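Local structure of tyrosine--tRNA ligase (Archaeoglobus fulgidus, 2CYB) at residues Arg136-Met141 against Ser154-Pro159; Tyr76-Gly81 against Glu143-Lys148; Gln162-Ala167 against Glu189-Leu194. The protein probably catalyses the ATP-dependent attachment of tyrosine to tRNA(Tyr), first activating the amino acid as Tyr-AMP and then transferring it to the acceptor end of the tRNA. All blocks are in the same frame, centred on the assembly; numbering follows the deposited sequence.

Contact 1. Residues Arg136-Met141 against Ser154-Pro159. With TYR (tyrosine), chain C.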
loop_
_atom_site.group_PDB
_atom_site.type_symbol
_atom_site.label_atom_id
_atom_site.label_comp_id
_atom_site.label_asym_id
_atom_site.label_seq_id
_atom_site.Cartn_x
_atom_site.Cartn_y
_atom_site.Cartn_z
ATOM N N ARG A 136 -12.527 -0.960 -3.998
ATOM C CA ARG A 136 -12.405 -2.217 -4.723
ATOM C C ARG A 136 -11.397 -3.139 -4.036
ATOM O O ARG A 136 -11.627 -4.341 -3.901
ATOM C CB ARG A 136 -11.974 -1.938 -6.167
ATOM C CG ARG A 136 -11.930 -3.158 -7.092
ATOM C CD ARG A 136 -13.327 -3.582 -7.542
ATOM N NE ARG A 136 -13.305 -4.706 -8.481
ATOM C CZ ARG A 136 -12.771 -4.668 -9.701
ATOM N NH1 ARG A 136 -12.806 -5.747 -10.473
ATOM N NH2 ARG A 136 -12.202 -3.557 -10.155
ATOM N N ALA A 137 -10.280 -2.569 -3.592
ATOM C CA ALA A 137 -9.255 -3.353 -2.921
ATOM C C ALA A 137 -9.765 -3.923 -1.603
ATOM O O ALA A 137 -9.580 -5.107 -1.303
ATOM C CB ALA A 137 -8.030 -2.489 -2.671
ATOM N N ARG A 138 -10.408 -3.073 -0.812
ATOM C CA ARG A 138 -10.930 -3.495 0.477
ATOM C C ARG A 138 -11.961 -4.610 0.299
ATOM O O ARG A 138 -11.940 -5.607 1.023
ATOM C CB ARG A 138 -11.567 -2.307 1.195
ATOM C CG ARG A 138 -11.852 -2.549 2.664
ATOM C CD ARG A 138 -12.617 -1.375 3.255
ATOM N NE ARG A 138 -12.539 -1.316 4.714
ATOM C CZ ARG A 138 -12.793 -2.336 5.528
ATOM N NH1 ARG A 138 -13.138 -3.520 5.038
ATOM N NH2 ARG A 138 -12.722 -2.165 6.841
ATOM N N ARG A 139 -12.861 -4.446 -0.664
ATOM C CA ARG A 139 -13.879 -5.466 -0.895
ATOM C C ARG A 139 -13.295 -6.792 -1.382
ATOM O O ARG A 139 -13.806 -7.860 -1.042
ATOM C CB ARG A 139 -14.948 -4.956 -1.877
ATOM C CG ARG A 139 -15.837 -3.875 -1.270
ATOM C CD ARG A 139 -17.036 -3.499 -2.145
ATOM N NE ARG A 139 -16.772 -2.363 -3.028
ATOM C CZ ARG A 139 -16.338 -2.464 -4.281
ATOM N NH1 ARG A 139 -16.126 -1.367 -4.999
ATOM N NH2 ARG A 139 -16.130 -3.657 -4.826
ATOM N N SER A 140 -12.212 -6.741 -2.154
ATOM C CA SER A 140 -11.611 -7.976 -2.645
ATOM C C SER A 140 -11.021 -8.787 -1.494
ATOM O O SER A 140 -10.887 -10.010 -1.582
ATOM C CB SER A 140 -10.504 -7.662 -3.666
ATOM O OG SER A 140 -9.317 -7.215 -3.021
ATOM N N MET A 141 -10.691 -8.105 -0.402
ATOM C CA MET A 141 -10.073 -8.756 0.746
ATOM C C MET A 141 -11.030 -9.190 1.852
ATOM O O MET A 141 -10.589 -9.713 2.872
ATOM C CB MET A 141 -9.014 -7.831 1.347
ATOM C CG MET A 141 -7.799 -7.613 0.450
ATOM S SD MET A 141 -6.893 -9.132 0.294
ATOM C CE MET A 141 -6.233 -9.261 1.904
ATOM N N SER A 154 -1.324 -2.709 4.935
ATOM C CA SER A 154 -0.691 -3.856 4.292
ATOM C C SER A 154 -1.720 -4.786 3.649
ATOM O O SER A 154 -1.442 -5.413 2.643
ATOM C CB SER A 154 0.155 -4.642 5.297
ATOM O OG SER A 154 -0.639 -5.124 6.373
ATOM N N GLN A 155 -2.920 -4.858 4.213
ATOM C CA GLN A 155 -3.927 -5.748 3.655
ATOM C C GLN A 155 -4.602 -5.158 2.415
ATOM O O GLN A 155 -5.284 -5.865 1.673
ATOM C CB GLN A 155 -4.919 -6.135 4.767
ATOM C CG GLN A 155 -4.245 -7.049 5.806
ATOM C CD GLN A 155 -4.842 -6.972 7.206
ATOM O OE1 GLN A 155 -5.263 -5.912 7.662
ATOM N NE2 GLN A 155 -4.848 -8.102 7.906
ATOM N N MET A 156 -4.368 -3.874 2.158
ATOM C CA MET A 156 -4.939 -3.223 0.982
ATOM C C MET A 156 -3.952 -3.297 -0.184
ATOM O O MET A 156 -4.332 -3.140 -1.344
ATOM C CB MET A 156 -5.288 -1.764 1.293
ATOM C CG MET A 156 -6.262 -1.604 2.452
ATOM S SD MET A 156 -7.891 -2.346 2.112
ATOM C CE MET A 156 -7.731 -3.947 2.950
ATOM N N ILE A 157 -2.677 -3.521 0.134
ATOM C CA ILE A 157 -1.634 -3.659 -0.884
ATOM C C ILE A 157 -1.655 -5.116 -1.376
ATOM O O ILE A 157 -1.432 -5.392 -2.553
ATOM C CB ILE A 157 -0.236 -3.368 -0.288
ATOM C CG1 ILE A 157 -0.133 -1.895 0.108
ATOM C CG2 ILE A 157 0.854 -3.741 -1.289
ATOM C CD1 ILE A 157 1.108 -1.584 0.929
ATOM N N TYR A 158 -1.930 -6.026 -0.442
ATOM C CA TYR A 158 -2.006 -7.477 -0.664
ATOM C C TYR A 158 -2.697 -7.930 -1.974
ATOM O O TYR A 158 -2.107 -8.671 -2.764
ATOM C CB TYR A 158 -2.686 -8.098 0.574
ATOM C CG TYR A 158 -2.812 -9.604 0.638
ATOM C CD1 TYR A 158 -2.204 -10.333 1.671
ATOM C CD2 TYR A 158 -3.601 -10.296 -0.279
ATOM C CE1 TYR A 158 -2.394 -11.713 1.786
ATOM C CE2 TYR A 158 -3.794 -11.664 -0.175
ATOM C CZ TYR A 158 -3.192 -12.367 0.850
ATOM O OH TYR A 158 -3.375 -13.727 0.915
ATOM N N PRO A 159 -3.944 -7.483 -2.236
ATOM C CA PRO A 159 -4.614 -7.909 -3.474
ATOM C C PRO A 159 -3.926 -7.457 -4.752
ATOM O O PRO A 159 -3.911 -8.180 -5.741
ATOM C CB PRO A 159 -6.023 -7.321 -3.334
ATOM C CG PRO A 159 -5.771 -6.063 -2.532
ATOM C CD PRO A 159 -4.788 -6.540 -1.479
HETATM N N TYR C . -4.680 -15.002 -1.258
HETATM C CA TYR C . -4.326 -16.440 -1.167
HETATM C C TYR C . -5.003 -17.098 0.033
HETATM O O TYR C . -4.791 -18.305 0.229
HETATM C CB TYR C . -2.803 -16.584 -1.077
HETATM C CG TYR C . -2.121 -16.052 -2.314
HETATM C CD1 TYR C . -1.150 -15.053 -2.235
HETATM C CD2 TYR C . -2.459 -16.554 -3.577
HETATM C CE1 TYR C . -0.522 -14.567 -3.396
HETATM C CE2 TYR C . -1.850 -16.083 -4.727
HETATM C CZ TYR C . -0.881 -15.092 -4.634
HETATM O OH TYR C . -0.271 -14.651 -5.781
HETATM O OXT TYR C . -5.749 -16.400 0.751
#
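Helix 136-140 and the opening turns of helix 154-168 (residues 154-159) cross at 89°, their axes 8.5 Å apart at closest, with Ala137 and Met156 the nearest pair by CA. Met141 carries much of the contact. Its chain bends at both chi2 and chi3, which folds the thioether back over Tyr158: the methyl CE of Met141 lies above one face of the Tyr158 ring, 3.9 Å from its centroid and 23° off the normal, a CH-pi contact. Met141 SD approaches the same ring obliquely, 3.5 Å from Tyr158 CD2, completing a Met-aromatic pair. On the bound tyrosine's side, Tyr158 OH accepts a hydrogen bond from the ligand N at 2.8 Å; Glu40 is a second partner of this hydroxyl. The packing thus lies directly behind the amino-acid pocket of the class I Rossmann-fold catalytic domain, where Tyr158 is an experimentally established tyrosine-binding residue. Pro159, at the kink of its helix, meets Met141 at about a right angle, Pro159 CD 3.7 Å from Met141 CG. Beside it, Ser140 OG donates a hydrogen bond to Ala137 O (2.7 Å) and also rests against Pro159 CB. At the far end Met156 SD reaches the backbone of Arg138, 3.6 Å from Arg138 CA, while Val153 of the second subunit packs on Ala137.

Contact 2. Residues Tyr76-Gly81 against Glu143-Lys148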
loop_
_atom_site.group_PDB
_atom_site.type_symbol
_atom_site.label_atom_id
_atom_site.label_comp_id
_atom_site.label_asym_id
_atom_site.label_seq_id
_atom_site.Cartn_x
_atom_site.Cartn_y
_atom_site.Cartn_z
ATOM N N TYR A 76 3.274 -12.047 5.441
ATOM C CA TYR A 76 3.711 -10.974 6.318
ATOM C C TYR A 76 2.669 -9.860 6.351
ATOM O O TYR A 76 2.307 -9.363 7.415
ATOM C CB TYR A 76 5.032 -10.390 5.834
ATOM C CG TYR A 76 5.524 -9.266 6.709
ATOM C CD1 TYR A 76 6.186 -9.532 7.906
ATOM C CD2 TYR A 76 5.310 -7.940 6.354
ATOM C CE1 TYR A 76 6.627 -8.497 8.726
ATOM C CE2 TYR A 76 5.743 -6.897 7.161
ATOM C CZ TYR A 76 6.404 -7.185 8.347
ATOM O OH TYR A 76 6.858 -6.165 9.143
ATOM N N LEU A 77 2.206 -9.460 5.173
ATOM C CA LEU A 77 1.217 -8.391 5.058
ATOM C C LEU A 77 -0.094 -8.743 5.740
ATOM O O LEU A 77 -0.836 -7.859 6.182
ATOM C CB LEU A 77 0.916 -8.115 3.593
ATOM C CG LEU A 77 2.036 -7.612 2.693
ATOM C CD1 LEU A 77 1.486 -7.508 1.270
ATOM C CD2 LEU A 77 2.540 -6.256 3.198
ATOM N N ASN A 78 -0.385 -10.036 5.796
ATOM C CA ASN A 78 -1.635 -10.514 6.391
ATOM C C ASN A 78 -1.440 -10.934 7.848
ATOM O O ASN A 78 -2.163 -11.789 8.365
ATOM C CB ASN A 78 -2.191 -11.681 5.558
ATOM C CG ASN A 78 -3.719 -11.784 5.623
ATOM O OD1 ASN A 78 -4.314 -12.710 5.063
ATOM N ND2 ASN A 78 -4.351 -10.836 6.302
ATOM N N GLU A 79 -0.437 -10.334 8.485
ATOM C CA GLU A 79 -0.128 -10.551 9.901
ATOM C C GLU A 79 0.103 -11.998 10.352
ATOM O O GLU A 79 -0.392 -12.414 11.409
ATOM C CB GLU A 79 -1.244 -9.930 10.746
ATOM C CG GLU A 79 -1.757 -8.597 10.204
ATOM C CD GLU A 79 -2.872 -8.006 11.054
ATOM O OE1 GLU A 79 -2.573 -7.429 12.121
ATOM O OE2 GLU A 79 -4.052 -8.131 10.659
ATOM N N LYS A 80 0.869 -12.757 9.577
ATOM C CA LYS A 80 1.139 -14.149 9.928
ATOM C C LYS A 80 2.467 -14.349 10.654
ATOM O O LYS A 80 2.946 -15.480 10.785
ATOM C CB LYS A 80 1.098 -15.028 8.677
ATOM C CG LYS A 80 -0.238 -15.014 7.956
ATOM C CD LYS A 80 -1.351 -15.502 8.868
ATOM C CE LYS A 80 -2.657 -15.714 8.106
ATOM N NZ LYS A 80 -3.228 -14.453 7.561
ATOM N N GLY A 81 3.066 -13.258 11.120
ATOM C CA GLY A 81 4.321 -13.368 11.842
ATOM C C GLY A 81 5.471 -12.542 11.306
ATOM O O GLY A 81 5.305 -11.675 10.446
ATOM N N GLU A 143 -12.992 -11.730 2.314
ATOM C CA GLU A 143 -12.886 -13.128 2.712
ATOM C C GLU A 143 -11.440 -13.623 2.798
ATOM O O GLU A 143 -11.199 -14.812 2.992
ATOM C CB GLU A 143 -13.671 -13.987 1.720
ATOM C CG GLU A 143 -15.131 -13.553 1.580
ATOM C CD GLU A 143 -15.848 -14.225 0.424
ATOM O OE1 GLU A 143 -15.434 -14.019 -0.737
ATOM O OE2 GLU A 143 -16.826 -14.957 0.678
ATOM N N VAL A 144 -10.480 -12.710 2.675
ATOM C CA VAL A 144 -9.067 -13.088 2.704
ATOM C C VAL A 144 -8.265 -12.476 3.850
ATOM O O VAL A 144 -7.412 -13.136 4.451
ATOM C CB VAL A 144 -8.389 -12.696 1.367
ATOM C CG1 VAL A 144 -6.913 -13.095 1.378
ATOM C CG2 VAL A 144 -9.119 -13.357 0.213
ATOM N N SER A 145 -8.542 -11.214 4.144
ATOM C CA SER A 145 -7.848 -10.493 5.197
ATOM C C SER A 145 -8.049 -11.083 6.590
ATOM O O SER A 145 -9.146 -11.515 6.949
ATOM C CB SER A 145 -8.300 -9.029 5.202
ATOM O OG SER A 145 -7.667 -8.300 6.237
ATOM N N ARG A 146 -6.972 -11.114 7.366
ATOM C CA ARG A 146 -7.046 -11.599 8.735
ATOM C C ARG A 146 -7.943 -10.612 9.496
ATOM O O ARG A 146 -8.563 -10.964 10.496
ATOM C CB ARG A 146 -5.647 -11.628 9.357
ATOM C CG ARG A 146 -5.624 -11.883 10.855
ATOM C CD ARG A 146 -4.193 -11.953 11.368
ATOM N NE ARG A 146 -4.108 -11.948 12.829
ATOM C CZ ARG A 146 -4.464 -10.923 13.600
ATOM N NH1 ARG A 146 -4.935 -9.809 13.055
ATOM N NH2 ARG A 146 -4.345 -11.010 14.918
ATOM N N ARG A 147 -8.007 -9.375 9.004
ATOM C CA ARG A 147 -8.831 -8.341 9.625
ATOM C C ARG A 147 -9.943 -7.861 8.701
ATOM O O ARG A 147 -9.698 -7.090 7.774
ATOM C CB ARG A 147 -7.973 -7.141 10.029
ATOM C CG ARG A 147 -6.923 -7.450 11.074
ATOM C CD ARG A 147 -6.436 -6.182 11.750
ATOM N NE ARG A 147 -5.443 -6.476 12.776
ATOM C CZ ARG A 147 -5.126 -5.655 13.771
ATOM N NH1 ARG A 147 -5.731 -4.479 13.882
ATOM N NH2 ARG A 147 -4.203 -6.013 14.656
ATOM N N LYS A 148 -11.168 -8.302 8.962
ATOM C CA LYS A 148 -12.301 -7.896 8.137
ATOM C C LYS A 148 -12.630 -6.431 8.410
ATOM O O LYS A 148 -12.909 -5.659 7.490
ATOM C CB LYS A 148 -13.520 -8.768 8.447
ATOM C CG LYS A 148 -14.651 -8.635 7.438
ATOM C CD LYS A 148 -15.863 -9.458 7.857
ATOM C CE LYS A 148 -16.932 -9.463 6.775
ATOM N NZ LYS A 148 -17.357 -8.087 6.397
#
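Charge pairing joins Glu79 to two consecutive arginines. Glu79 OE2 meets Arg146 NH1 at 3.1 Å and Arg147 NE at 3.0 Å, forming a salt-bridge network. Both hydrogen bonds are weak and strongly bent. The carboxylate plane is turned 65° from the Arg146 guanidinium and 46° from that of Arg147, so neither guanidinium lies flat against it; Glu79 OE1 also lies close to Arg147 NE and NH2. Apolar parts also touch: the extended Arg146 chain crosses Glu79 at about a right angle and brings Arg146 CD to 3.6 Å from Glu79 CB. Glu79 has positive phi and is the C-prime residue of a Schellman motif that ends helix 72-77, with Glu79 N bonded to Tyr76 O and Lys80 N to Ala75 O. Next to it the Asn78 amide lies against the backbone of Val144-Arg146. Lys80 NZ bends back to Asn78 O at 3.0 Å and also pairs with Glu40, while on the opposing loop Ser145 OG bonds Arg147 O from above the carbonyl plane. Two positive groups around the buried Glu79, with Gln155 adding a weak bond to OE2, would probably favour the ionised carboxylate and tie the helix end to the loop that brings Val144 to the tyrosine pocket.

Contact 3. Residues Gln162-Ala167 against Glu189-Leu194. With TYR (tyrosine), chain C.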
loop_
_atom_site.group_PDB
_atom_site.type_symbol
_atom_site.label_atom_id
_atom_site.label_comp_id
_atom_site.label_asym_id
_atom_site.label_seq_id
_atom_site.Cartn_x
_atom_site.Cartn_y
_atom_site.Cartn_z
ATOM N N GLN A 162 -1.108 -9.810 -5.372
ATOM C CA GLN A 162 -1.562 -11.124 -5.810
ATOM C C GLN A 162 -1.860 -11.074 -7.304
ATOM O O GLN A 162 -1.468 -11.969 -8.052
ATOM C CB GLN A 162 -2.821 -11.553 -5.055
ATOM C CG GLN A 162 -3.302 -12.937 -5.455
ATOM C CD GLN A 162 -4.302 -13.504 -4.469
ATOM O OE1 GLN A 162 -4.271 -13.175 -3.282
ATOM N NE2 GLN A 162 -5.178 -14.380 -4.950
ATOM N N ALA A 163 -2.548 -10.021 -7.733
ATOM C CA ALA A 163 -2.880 -9.858 -9.144
ATOM C C ALA A 163 -1.591 -9.774 -9.956
ATOM O O ALA A 163 -1.479 -10.395 -11.012
ATOM C CB ALA A 163 -3.720 -8.603 -9.353
ATOM N N LEU A 164 -0.613 -9.020 -9.461
ATOM C CA LEU A 164 0.657 -8.898 -10.169
ATOM C C LEU A 164 1.459 -10.187 -10.200
ATOM O O LEU A 164 2.275 -10.386 -11.107
ATOM C CB LEU A 164 1.508 -7.779 -9.569
ATOM C CG LEU A 164 1.036 -6.377 -9.961
ATOM C CD1 LEU A 164 1.795 -5.329 -9.139
ATOM C CD2 LEU A 164 1.254 -6.172 -11.471
ATOM N N ASP A 165 1.248 -11.065 -9.222
ATOM C CA ASP A 165 1.974 -12.335 -9.213
ATOM C C ASP A 165 1.614 -13.133 -10.460
ATOM O O ASP A 165 2.457 -13.823 -11.023
ATOM C CB ASP A 165 1.619 -13.164 -7.976
ATOM C CG ASP A 165 2.186 -12.585 -6.710
ATOM O OD1 ASP A 165 1.621 -12.874 -5.639
ATOM O OD2 ASP A 165 3.201 -11.854 -6.783
ATOM N N ILE A 166 0.356 -13.035 -10.886
ATOM C CA ILE A 166 -0.108 -13.755 -12.065
ATOM C C ILE A 166 0.717 -13.334 -13.287
ATOM O O ILE A 166 1.226 -14.176 -14.031
ATOM C CB ILE A 166 -1.609 -13.475 -12.332
ATOM C CG1 ILE A 166 -2.457 -14.060 -11.192
ATOM C CG2 ILE A 166 -2.026 -14.081 -13.666
ATOM C CD1 ILE A 166 -3.897 -13.602 -11.208
ATOM N N ALA A 167 0.869 -12.028 -13.469
ATOM C CA ALA A 167 1.632 -11.504 -14.601
ATOM C C ALA A 167 3.127 -11.785 -14.503
ATOM O O ALA A 167 3.746 -12.227 -15.470
ATOM C CB ALA A 167 1.406 -10.010 -14.727
ATOM N N GLU A 189 -9.365 -7.276 -14.693
ATOM C CA GLU A 189 -9.708 -5.919 -15.092
ATOM C C GLU A 189 -8.523 -4.948 -15.142
ATOM O O GLU A 189 -8.437 -4.115 -16.047
ATOM C CB GLU A 189 -10.789 -5.367 -14.156
ATOM C CG GLU A 189 -11.321 -4.000 -14.538
ATOM C CD GLU A 189 -12.422 -3.522 -13.611
ATOM O OE1 GLU A 189 -13.442 -4.228 -13.480
ATOM O OE2 GLU A 189 -12.271 -2.435 -13.012
ATOM N N ASN A 190 -7.603 -5.075 -14.190
ATOM C CA ASN A 190 -6.459 -4.169 -14.105
ATOM C C ASN A 190 -5.165 -4.560 -14.806
ATOM O O ASN A 190 -4.440 -3.681 -15.275
ATOM C CB ASN A 190 -6.149 -3.883 -12.635
ATOM C CG ASN A 190 -7.119 -2.901 -12.025
ATOM O OD1 ASN A 190 -8.221 -2.703 -12.534
ATOM N ND2 ASN A 190 -6.720 -2.286 -10.921
ATOM N N LEU A 191 -4.860 -5.853 -14.874
ATOM C CA LEU A 191 -3.620 -6.283 -15.511
ATOM C C LEU A 191 -3.458 -5.781 -16.946
ATOM O O LEU A 191 -2.365 -5.389 -17.341
ATOM C CB LEU A 191 -3.477 -7.804 -15.470
ATOM C CG LEU A 191 -3.196 -8.375 -14.068
ATOM C CD1 LEU A 191 -2.910 -9.854 -14.168
ATOM C CD2 LEU A 191 -2.006 -7.661 -13.445
ATOM N N PRO A 192 -4.542 -5.769 -17.738
ATOM C CA PRO A 192 -4.366 -5.282 -19.109
ATOM C C PRO A 192 -3.903 -3.823 -19.145
ATOM O O PRO A 192 -3.181 -3.422 -20.057
ATOM C CB PRO A 192 -5.754 -5.464 -19.723
ATOM C CG PRO A 192 -6.307 -6.653 -18.975
ATOM C CD PRO A 192 -5.897 -6.324 -17.547
ATOM N N ARG A 193 -4.312 -3.041 -18.148
ATOM C CA ARG A 193 -3.935 -1.633 -18.086
ATOM C C ARG A 193 -2.438 -1.476 -17.864
ATOM O O ARG A 193 -1.879 -0.400 -18.091
ATOM C CB ARG A 193 -4.703 -0.916 -16.981
ATOM C CG ARG A 193 -6.209 -0.888 -17.185
ATOM C CD ARG A 193 -6.599 -0.031 -18.378
ATOM N NE ARG A 193 -8.048 0.115 -18.483
ATOM C CZ ARG A 193 -8.656 1.005 -19.255
ATOM N NH1 ARG A 193 -7.939 1.842 -20.002
ATOM N NH2 ARG A 193 -9.984 1.068 -19.270
ATOM N N LEU A 194 -1.791 -2.547 -17.415
ATOM C CA LEU A 194 -0.356 -2.515 -17.188
ATOM C C LEU A 194 0.374 -3.272 -18.286
ATOM O O LEU A 194 1.561 -3.565 -18.173
ATOM C CB LEU A 194 -0.018 -3.105 -15.812
ATOM C CG LEU A 194 -0.176 -2.132 -14.634
ATOM C CD1 LEU A 194 -1.620 -1.687 -14.505
ATOM C CD2 LEU A 194 0.279 -2.801 -13.348
HETATM N N TYR C . -4.680 -15.002 -1.258
HETATM C CA TYR C . -4.326 -16.440 -1.167
HETATM C C TYR C . -5.003 -17.098 0.033
HETATM O O TYR C . -4.791 -18.305 0.229
HETATM C CB TYR C . -2.803 -16.584 -1.077
HETATM C CG TYR C . -2.121 -16.052 -2.314
HETATM C CD1 TYR C . -1.150 -15.053 -2.235
HETATM C CD2 TYR C . -2.459 -16.554 -3.577
HETATM C CE1 TYR C . -0.522 -14.567 -3.396
HETATM C CE2 TYR C . -1.850 -16.083 -4.727
HETATM C CZ TYR C . -0.881 -15.092 -4.634
HETATM O OH TYR C . -0.271 -14.651 -5.781
HETATM O OXT TYR C . -5.749 -16.400 0.751
#
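Leu191 points its isobutyl end at the outer side of helix 162-167. Leu191 CD1 comes to 3.5 Å from Ala163 O and also nears Ile166 CB, whereas Leu191 CD2 touches both Ala167 CB (4.3 Å) and Leu164 CD2 (4.1 Å). Leu164 meets Leu191 at a slant but Leu194 at about a right angle, Leu164 CD2 serving both and touching Leu194 CD2 at 4.0 Å. No hydrogen bond spans the segments; the side chains meet by apolar packing, with one methyl also on a backbone carbonyl. The other side of the same helix faces the bound tyrosine. Gln162, with CG anti to its backbone nitrogen (chi1 -178°) and the chain extended beyond, runs along the ligand, Gln162 CG 3.3 Å from ligand CZ. Gln162 OE1 accepts a hydrogen bond from the ligand N at 2.8 Å. Asp165 OD1 accepts one from the ligand OH at 2.6 Å; Gln116 holds OD2. Replacing Gln162 with a leucine would probably leave the ligand ammonium short of one acceptor and Gln180 without the NE2 donor that bonds its OE1. This helix, with an apolar back and a face that reads both ends of the substrate, is characteristic of the tyrosine-binding site in class I tyrosyl-tRNA synthetases.

Helix 154-168 is common to contacts 1 and 3, whose centres lie 14 Å apart: its first turns supply Tyr158 to the bound tyrosine, and later ones Gln162 and Asp165. A salt bridge from Arg136 NH2 to Glu189 OE2, 3.1 Å, joins their other segments. Contact 2, centred 10 Å from contact 1, is linked to it by Ser154 OG and Leu77 O at 2.7 Å, probably hydrogen-bonded, and its Val144 touches the ligand. Contacts 2 and 3 do not meet; their nearest atoms are about 5 Å apart and their centres 21 Å. All three therefore border one pocket, to which Tyr36 and Gln180 also contribute hydrogen bonds, while contacts 1 and 2 also reach the second subunit.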